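PDB 5Z87: EmGH1 from Erythrobacter marinus, which probably acts as a beta-glucosidase of glycoside hydrolase family 3, releasing sugar from glycosides, with related xylosidase and arabinofuranosidase activities suggested for the family. Local coordinates for residues 179-184 / 232-237; 618-623 / 699-704. All coordinates share one frame; numbering follows the deposited sequence.

Interaction 1 of 2, residues 179-184 / 232-237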
ATOM      1  N   SER A 179       4.426  26.899  -0.590  1.00 17.64           N
ATOM      2  CA  SER A 179       3.326  26.501  -1.458  1.00 22.82           C
ATOM      3  C   SER A 179       3.825  26.584  -2.882  1.00 23.15           C
ATOM      4  O   SER A 179       4.765  27.337  -3.158  1.00 23.82           O
ATOM      5  CB  SER A 179       2.100  27.422  -1.278  1.00 20.67           C
ATOM      6  OG  SER A 179       1.593  27.360   0.042  1.00 26.49           O
ATOM      7  N   PRO A 180       3.220  25.832  -3.819  1.00 19.81           N
ATOM      8  CA  PRO A 180       2.108  24.892  -3.651  1.00 21.11           C
ATOM      9  C   PRO A 180       2.526  23.499  -3.163  1.00 24.45           C
ATOM     10  O   PRO A 180       3.673  23.085  -3.289  1.00 19.21           O
ATOM     11  CB  PRO A 180       1.534  24.791  -5.060  1.00 18.29           C
ATOM     12  CG  PRO A 180       2.760  24.917  -5.950  1.00 17.72           C
ATOM     13  CD  PRO A 180       3.670  25.901  -5.223  1.00 16.42           C
ATOM     14  N   ASN A 181       1.561  22.788  -2.596  1.00 23.89           N
ATOM     15  CA  ASN A 181       1.691  21.362  -2.336  1.00 19.09           C
ATOM     16  C   ASN A 181       1.416  20.646  -3.649  1.00 22.35           C
ATOM     17  O   ASN A 181       0.300  20.706  -4.171  1.00 19.65           O
ATOM     18  CB  ASN A 181       0.709  20.960  -1.239  1.00 20.65           C
ATOM     19  CG  ASN A 181       0.713  19.459  -0.937  1.00 21.63           C
ATOM     20  OD1 ASN A 181       0.744  18.614  -1.838  1.00 23.81           O
ATOM     21  ND2 ASN A 181       0.656  19.128   0.351  1.00 23.73           N
ATOM     22  N   ILE A 182       2.425  19.981  -4.203  1.00 18.09           N
ATOM     23  CA  ILE A 182       2.208  19.288  -5.460  1.00 13.87           C
ATOM     24  C   ILE A 182       2.485  17.800  -5.277  1.00 21.05           C
ATOM     25  O   ILE A 182       2.972  17.127  -6.191  1.00 16.21           O
ATOM     26  CB  ILE A 182       3.049  19.899  -6.587  1.00 17.93           C
ATOM     27  CG1 ILE A 182       4.534  19.929  -6.224  1.00 15.00           C
ATOM     28  CG2 ILE A 182       2.553  21.311  -6.861  1.00 15.51           C
ATOM     29  CD1 ILE A 182       5.403  20.563  -7.328  1.00 17.96           C
ATOM     30  N   ASP A 183       2.157  17.283  -4.094  1.00 17.99           N
ATOM     31  CA  ASP A 183       2.132  15.847  -3.865  1.00 16.94           C
ATOM     32  C   ASP A 183       0.995  15.206  -4.661  1.00 21.18           C
ATOM     33  O   ASP A 183       0.072  15.877  -5.134  1.00 18.86           O
ATOM     34  CB  ASP A 183       1.965  15.546  -2.371  1.00 19.48           C
ATOM     35  CG  ASP A 183       3.090  16.152  -1.521  1.00 26.97           C
ATOM     36  OD1 ASP A 183       4.269  16.018  -1.928  1.00 26.60           O
ATOM     37  OD2 ASP A 183       2.803  16.768  -0.462  1.00 20.87           O
ATOM     38  N   ILE A 184       1.074  13.888  -4.809  1.00 21.72           N
ATOM     39  CA  ILE A 184       0.087  13.103  -5.541  1.00 17.53           C
ATOM     40  C   ILE A 184      -0.781  12.394  -4.519  1.00 18.51           C
ATOM     41  O   ILE A 184      -0.263  11.703  -3.634  1.00 16.52           O
ATOM     42  CB  ILE A 184       0.771  12.088  -6.472  1.00 18.35           C
ATOM     43  CG1 ILE A 184       1.913  12.758  -7.245  1.00 18.05           C
ATOM     44  CG2 ILE A 184      -0.239  11.420  -7.405  1.00 20.22           C
ATOM     45  CD1 ILE A 184       1.446  13.833  -8.228  1.00 18.78           C
ATOM     46  N   VAL A 232       7.903  24.701  -3.776  1.00 19.82           N
ATOM     47  CA  VAL A 232       7.061  23.551  -4.082  1.00 19.64           C
ATOM     48  C   VAL A 232       7.410  22.401  -3.145  1.00 22.55           C
ATOM     49  O   VAL A 232       8.587  22.148  -2.846  1.00 18.47           O
ATOM     50  CB  VAL A 232       7.207  23.164  -5.562  1.00 16.55           C
ATOM     51  CG1 VAL A 232       6.613  24.260  -6.436  1.00 13.35           C
ATOM     52  CG2 VAL A 232       8.682  22.969  -5.910  1.00 17.35           C
ATOM     53  N   LYS A 233       6.381  21.718  -2.643  1.00 16.04           N
ATOM     54  CA  LYS A 233       6.545  20.723  -1.595  1.00 14.96           C
ATOM     55  C   LYS A 233       5.579  19.574  -1.873  1.00 20.39           C
ATOM     56  O   LYS A 233       4.633  19.732  -2.650  1.00 17.94           O
ATOM     57  CB  LYS A 233       6.305  21.356  -0.221  1.00 16.77           C
ATOM     58  CG  LYS A 233       4.894  21.893  -0.045  1.00 20.89           C
ATOM     59  CD  LYS A 233       4.694  22.518   1.315  1.00 20.85           C
ATOM     60  CE  LYS A 233       3.198  22.702   1.605  1.00 24.94           C
ATOM     61  NZ  LYS A 233       2.928  23.623   2.774  1.00 20.64           N
ATOM     62  N   HIS A 234       5.816  18.399  -1.267  1.00 18.24           N
ATOM     63  CA  HIS A 234       6.976  18.054  -0.452  1.00 17.49           C
ATOM     64  C   HIS A 234       7.842  17.010  -1.156  1.00 19.38           C
ATOM     65  O   HIS A 234       7.385  15.897  -1.386  1.00 17.37           O
ATOM     66  CB  HIS A 234       6.536  17.523   0.909  1.00 17.88           C
ATOM     67  CG  HIS A 234       5.492  18.354   1.586  1.00 17.94           C
ATOM     68  ND1 HIS A 234       4.179  18.392   1.163  1.00 19.33           N
ATOM     69  CD2 HIS A 234       5.561  19.153   2.680  1.00 16.79           C
ATOM     70  CE1 HIS A 234       3.486  19.185   1.963  1.00 21.14           C
ATOM     71  NE2 HIS A 234       4.299  19.653   2.895  1.00 20.92           N
ATOM     72  N   PHE A 235       9.093  17.380  -1.459  1.00 14.98           N
ATOM     73  CA  PHE A 235      10.001  16.623  -2.328  1.00 15.61           C
ATOM     74  C   PHE A 235      10.555  15.401  -1.598  1.00 18.11           C
ATOM     75  O   PHE A 235      11.324  15.558  -0.646  1.00 19.08           O
ATOM     76  CB  PHE A 235      11.147  17.545  -2.737  1.00 20.35           C
ATOM     77  CG  PHE A 235      11.851  17.153  -3.993  1.00 13.92           C
ATOM     78  CD1 PHE A 235      11.162  17.042  -5.187  1.00 12.43           C
ATOM     79  CD2 PHE A 235      13.227  16.954  -3.989  1.00 17.28           C
ATOM     80  CE1 PHE A 235      11.825  16.710  -6.364  1.00 13.14           C
ATOM     81  CE2 PHE A 235      13.904  16.618  -5.154  1.00 14.62           C
ATOM     82  CZ  PHE A 235      13.208  16.502  -6.349  1.00 14.69           C
ATOM     83  N   ALA A 236      10.197  14.182  -2.017  1.00 17.27           N
ATOM     84  CA  ALA A 236       9.231  13.840  -3.061  1.00 19.56           C
ATOM     85  C   ALA A 236       8.593  12.520  -2.640  1.00 23.41           C
ATOM     86  O   ALA A 236       9.277  11.669  -2.062  1.00 25.77           O
ATOM     87  CB  ALA A 236       9.899  13.698  -4.431  1.00 19.06           C
ATOM     88  N   GLY A 237       7.301  12.345  -2.919  1.00 19.68           N
ATOM     89  CA  GLY A 237       6.579  11.140  -2.543  1.00 19.88           C
ATOM     90  C   GLY A 237       5.846  11.209  -1.219  1.00 21.83           C
ATOM     91  O   GLY A 237       5.415  10.169  -0.709  1.00 17.77           O
TER
HETATM   92  O   HOH W   1       5.353  14.294  -3.559  1.00 15.85           O

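Interaction 2 of 2, residues 618-623 / 699-704. With EDO (1,2-ethanediol), chain I.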
ATOM      1  N   ASP A 618     -28.982  28.771 -11.724  1.00 24.12           N
ATOM      2  CA  ASP A 618     -28.328  29.963 -12.261  1.00 28.13           C
ATOM      3  C   ASP A 618     -26.935  29.632 -12.780  1.00 27.71           C
ATOM      4  O   ASP A 618     -26.475  30.224 -13.761  1.00 26.22           O
ATOM      5  CB  ASP A 618     -28.245  31.061 -11.199  1.00 28.60           C
ATOM      6  CG  ASP A 618     -29.598  31.400 -10.589  1.00 36.53           C
ATOM      7  OD1 ASP A 618     -30.638  31.114 -11.213  1.00 36.48           O
ATOM      8  OD2 ASP A 618     -29.619  31.945  -9.466  1.00 43.82           O
ATOM      9  N   VAL A 619     -26.257  28.682 -12.147  1.00 24.66           N
ATOM     10  CA  VAL A 619     -24.982  28.170 -12.630  1.00 29.43           C
ATOM     11  C   VAL A 619     -25.191  26.708 -12.994  1.00 23.31           C
ATOM     12  O   VAL A 619     -25.767  25.950 -12.214  1.00 21.99           O
ATOM     13  CB  VAL A 619     -23.865  28.335 -11.580  1.00 27.86           C
ATOM     14  CG1 VAL A 619     -22.603  27.615 -12.013  1.00 22.22           C
ATOM     15  CG2 VAL A 619     -23.567  29.825 -11.343  1.00 27.56           C
ATOM     16  N   ASN A 620     -24.757  26.325 -14.181  1.00 21.82           N
ATOM     17  CA  ASN A 620     -24.734  24.915 -14.538  1.00 27.84           C
ATOM     18  C   ASN A 620     -23.466  24.276 -13.971  1.00 29.73           C
ATOM     19  O   ASN A 620     -22.360  24.678 -14.359  1.00 24.30           O
ATOM     20  CB  ASN A 620     -24.791  24.746 -16.052  1.00 22.40           C
ATOM     21  CG  ASN A 620     -25.249  23.365 -16.456  1.00 24.51           C
ATOM     22  OD1 ASN A 620     -25.266  22.458 -15.630  1.00 20.85           O
ATOM     23  ND2 ASN A 620     -25.639  23.198 -17.723  1.00 19.11           N
ATOM     24  N   PRO A 621     -23.570  23.300 -13.064  1.00 26.79           N
ATOM     25  CA  PRO A 621     -22.359  22.734 -12.451  1.00 25.65           C
ATOM     26  C   PRO A 621     -21.481  22.066 -13.495  1.00 22.79           C
ATOM     27  O   PRO A 621     -21.964  21.469 -14.458  1.00 24.74           O
ATOM     28  CB  PRO A 621     -22.905  21.725 -11.439  1.00 23.08           C
ATOM     29  CG  PRO A 621     -24.263  21.361 -11.986  1.00 25.73           C
ATOM     30  CD  PRO A 621     -24.789  22.635 -12.580  1.00 25.99           C
ATOM     31  N   SER A 622     -20.172  22.214 -13.312  1.00 28.63           N
ATOM     32  CA  SER A 622     -19.219  21.781 -14.323  1.00 22.40           C
ATOM     33  C   SER A 622     -17.929  21.251 -13.708  1.00 21.99           C
ATOM     34  O   SER A 622     -16.957  21.060 -14.440  1.00 21.27           O
ATOM     35  CB  SER A 622     -18.896  22.939 -15.271  1.00 20.63           C
ATOM     36  OG  SER A 622     -18.057  23.887 -14.623  1.00 25.86           O
ATOM     37  N   GLY A 623     -17.876  21.058 -12.391  1.00 19.10           N
ATOM     38  CA  GLY A 623     -16.717  20.430 -11.788  1.00 25.48           C
ATOM     39  C   GLY A 623     -16.595  18.965 -12.171  1.00 25.77           C
ATOM     40  O   GLY A 623     -17.578  18.287 -12.474  1.00 21.59           O
ATOM     41  N   GLY A 699     -28.418  18.924 -25.050  1.00 29.76           N
ATOM     42  CA  GLY A 699     -29.516  19.201 -24.149  1.00 24.93           C
ATOM     43  C   GLY A 699     -30.061  20.591 -24.375  1.00 30.49           C
ATOM     44  O   GLY A 699     -29.853  21.183 -25.441  1.00 30.67           O
ATOM     45  N   ASP A 700     -30.744  21.137 -23.374  1.00 28.65           N
ATOM     46  CA  ASP A 700     -31.581  22.311 -23.586  1.00 38.43           C
ATOM     47  C   ASP A 700     -31.122  23.548 -22.819  1.00 37.98           C
ATOM     48  O   ASP A 700     -31.874  24.519 -22.745  1.00 30.21           O
ATOM     49  CB  ASP A 700     -33.044  21.984 -23.237  1.00 32.27           C
ATOM     50  CG  ASP A 700     -33.279  21.787 -21.732  1.00 32.81           C
ATOM     51  OD1 ASP A 700     -32.321  21.849 -20.930  1.00 39.10           O
ATOM     52  OD2 ASP A 700     -34.450  21.558 -21.346  1.00 49.74           O
ATOM     53  N   ARG A 701     -29.929  23.540 -22.229  1.00 39.39           N
ATOM     54  CA  ARG A 701     -29.374  24.752 -21.639  1.00 34.27           C
ATOM     55  C   ARG A 701     -27.873  24.770 -21.859  1.00 33.80           C
ATOM     56  O   ARG A 701     -27.235  23.731 -22.039  1.00 33.63           O
ATOM     57  CB  ARG A 701     -29.679  24.881 -20.142  1.00 27.65           C
ATOM     58  CG  ARG A 701     -29.438  23.639 -19.343  1.00 28.03           C
ATOM     59  CD  ARG A 701     -30.580  23.423 -18.377  1.00 28.89           C
ATOM     60  NE  ARG A 701     -30.508  24.347 -17.265  1.00 37.18           N
ATOM     61  CZ  ARG A 701     -31.495  24.579 -16.403  1.00 43.28           C
ATOM     62  NH1 ARG A 701     -32.660  23.953 -16.523  1.00 31.74           N
ATOM     63  NH2 ARG A 701     -31.311  25.453 -15.419  1.00 37.88           N
ATOM     64  N   ALA A 702     -27.319  25.974 -21.855  1.00 32.74           N
ATOM     65  CA  ALA A 702     -25.881  26.121 -21.982  1.00 27.18           C
ATOM     66  C   ALA A 702     -25.170  25.495 -20.781  1.00 28.89           C
ATOM     67  O   ALA A 702     -25.690  25.449 -19.658  1.00 22.92           O
ATOM     68  CB  ALA A 702     -25.511  27.603 -22.119  1.00 26.46           C
ATOM     69  N   GLY A 703     -23.967  24.999 -21.023  1.00 25.01           N
ATOM     70  CA  GLY A 703     -23.207  24.429 -19.927  1.00 25.98           C
ATOM     71  C   GLY A 703     -21.788  24.150 -20.354  1.00 23.19           C
ATOM     72  O   GLY A 703     -21.430  24.254 -21.532  1.00 25.24           O
ATOM     73  N   GLN A 704     -20.985  23.767 -19.374  1.00 22.85           N
ATOM     74  CA  GLN A 704     -19.597  23.420 -19.620  1.00 27.44           C
ATOM     75  C   GLN A 704     -19.353  21.928 -19.423  1.00 26.82           C
ATOM     76  O   GLN A 704     -20.025  21.259 -18.632  1.00 24.91           O
ATOM     77  CB  GLN A 704     -18.672  24.212 -18.705  1.00 26.62           C
ATOM     78  CG  GLN A 704     -18.647  25.694 -19.011  1.00 26.96           C
ATOM     79  CD  GLN A 704     -17.724  26.436 -18.072  1.00 22.16           C
ATOM     80  OE1 GLN A 704     -16.672  26.932 -18.478  1.00 31.70           O
ATOM     81  NE2 GLN A 704     -18.095  26.495 -16.812  1.00 18.85           N
TER
HETATM   82  C1  EDO I 807     -23.378  28.096 -17.892  1.00 41.50           C
HETATM   83  O1  EDO I 807     -22.049  27.550 -17.887  1.00 43.91           O
HETATM   84  C2  EDO I 807     -23.601  28.944 -16.644  1.00 36.61           C
HETATM   85  O2  EDO I 807     -23.368  28.122 -15.496  1.00 35.39           O
HETATM   86  O   HOH W   2     -22.481  22.093 -17.245  1.00 24.73           O
HETATM   87  O   HOH W   3     -17.756  19.965 -16.695  1.00 31.51           O

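Interaction 1 of 2, residues 179-184 / 232-237
Asp183 grips His234 with both carboxylate oxygens, one on the backbone and one on the ring, at the C-terminal end of strand 229-235. The backbones meet in a single bridge between Asn181 and Lys233: Lys233 N donates to Pro180 O, and Ile182 N donates to Lys233 O at 2.7 Å. On the side of the bridge away from the imidazole, Ile182 CD1 packs on Val232 CB and Pro180 CD on Val232 CG1.

The His234 side chain starts at CB, which lies 3.9 Å from Asp183 OD1. CG stands beside the backbone N (chi1 -47°), which sets the ring edge-on to the carboxylate that also receives the amide: His234 N reaches Asp183 OD1 at 2.9 Å. At the ring edge, ND1 donates to the syn lone pair of Asp183 OD2 at 2.7 Å, with ring and carboxylate only 18° from coplanar. CE1 comes next, 3.3 Å from Asn181 ND2, whose amide stands steeply to the ring at 79° and whose nitrogen is held by Glu195. NE2, the far corner, hydrogen-bonds a bound dithiothreitol. One ring face lies on Lys233 CG, brought there across the cis peptide between Lys233 and His234, while Lys233 NZ bonds Phe178 O and the same ligand oxygen.

Asp183 is itself positioned by an Asx turn, its N donating to Asn181 OD1, and a water that accepts from Gly237 N also lies 2.6 Å from Asp183 OD1. With an alanine in place of Asp183, ND1 and the backbone N of His234 would probably be left without their mates and the imidazole set free to turn. Since ND1 donates to the carboxylate, the imidazole is fixed in rotation with NE2 facing the ligand pocket, consistent with the sugar-binding Lys-His pair of family 3 glucosidases.

Interaction 2 of 2, residues 618-623 / 699-704
Asn620 reaches across to Ala702, joining the loop 618-623 of the alpha/beta C-terminal domain to the start of strand 703-713 in the fibronectin-like domain. Early in the loop, Val619 packs on helix 607-615 while its CG1 approaches O2 of a bound ethanediol at 3.6 Å. That same O2 accepts from Asn620 N at 2.6 Å, and the diol, probably from the crystallisation liquor, extends its other end toward Gly703.

The Asn620 side chain runs with CG anti to the backbone N (chi1 -160°), which carries the amide over to residues 702-703. ND2 donates to Ala702 O at 3.0 Å in a nearly straight bond (176°); the oxygen lies in the plane of the Asn620 amide, whereas ND2 is tilted 31° from the plane of the accepting carbonyl. ND2 also rests 3.5 Å from Gly703 CA, where a beta carbon would run into the amide. OD1, turned the other way, is held by Tyr668 N.

Pro621 contributes its carbonyl oxygen, which shares a water with Gln704 O, the water donating to both at 2.9 Å. At Ser622 the side chains meet through their beta carbons, CB lying 3.7 Å from Gln704 CB. Although Ser622 OG and Gln704 NE2 lie near each other, they are not bonded together: OG pairs with Lys730 and NE2 with Glu415.

The interface is thus a polar, water-mediated seam between two domains, in which one asparagine amide is fixed at both ends and backbone carbonyls of Pro621 and Gln704 are satisfied through shared solvent.

The two contacts follow one another along the chain and do not touch; their centres are 33 Å apart and their nearest atoms about 18 Å. Interaction 1 lies inside the TIM-barrel-like N-terminal domain at the ligand pocket, the His234 side chain being about 3 Å from dithiothreitol, in a pocket that also includes Asp313 and Glu541. Interaction 2 is distant packing between the second and third domains. It sits at the beginning of strand 703-713, whose other end carries Asp713 of a magnesium site. One contact therefore shapes the pocket directly, through buried hydrogen bonds, whereas the other joins domains through a partly exposed, hydrated seam.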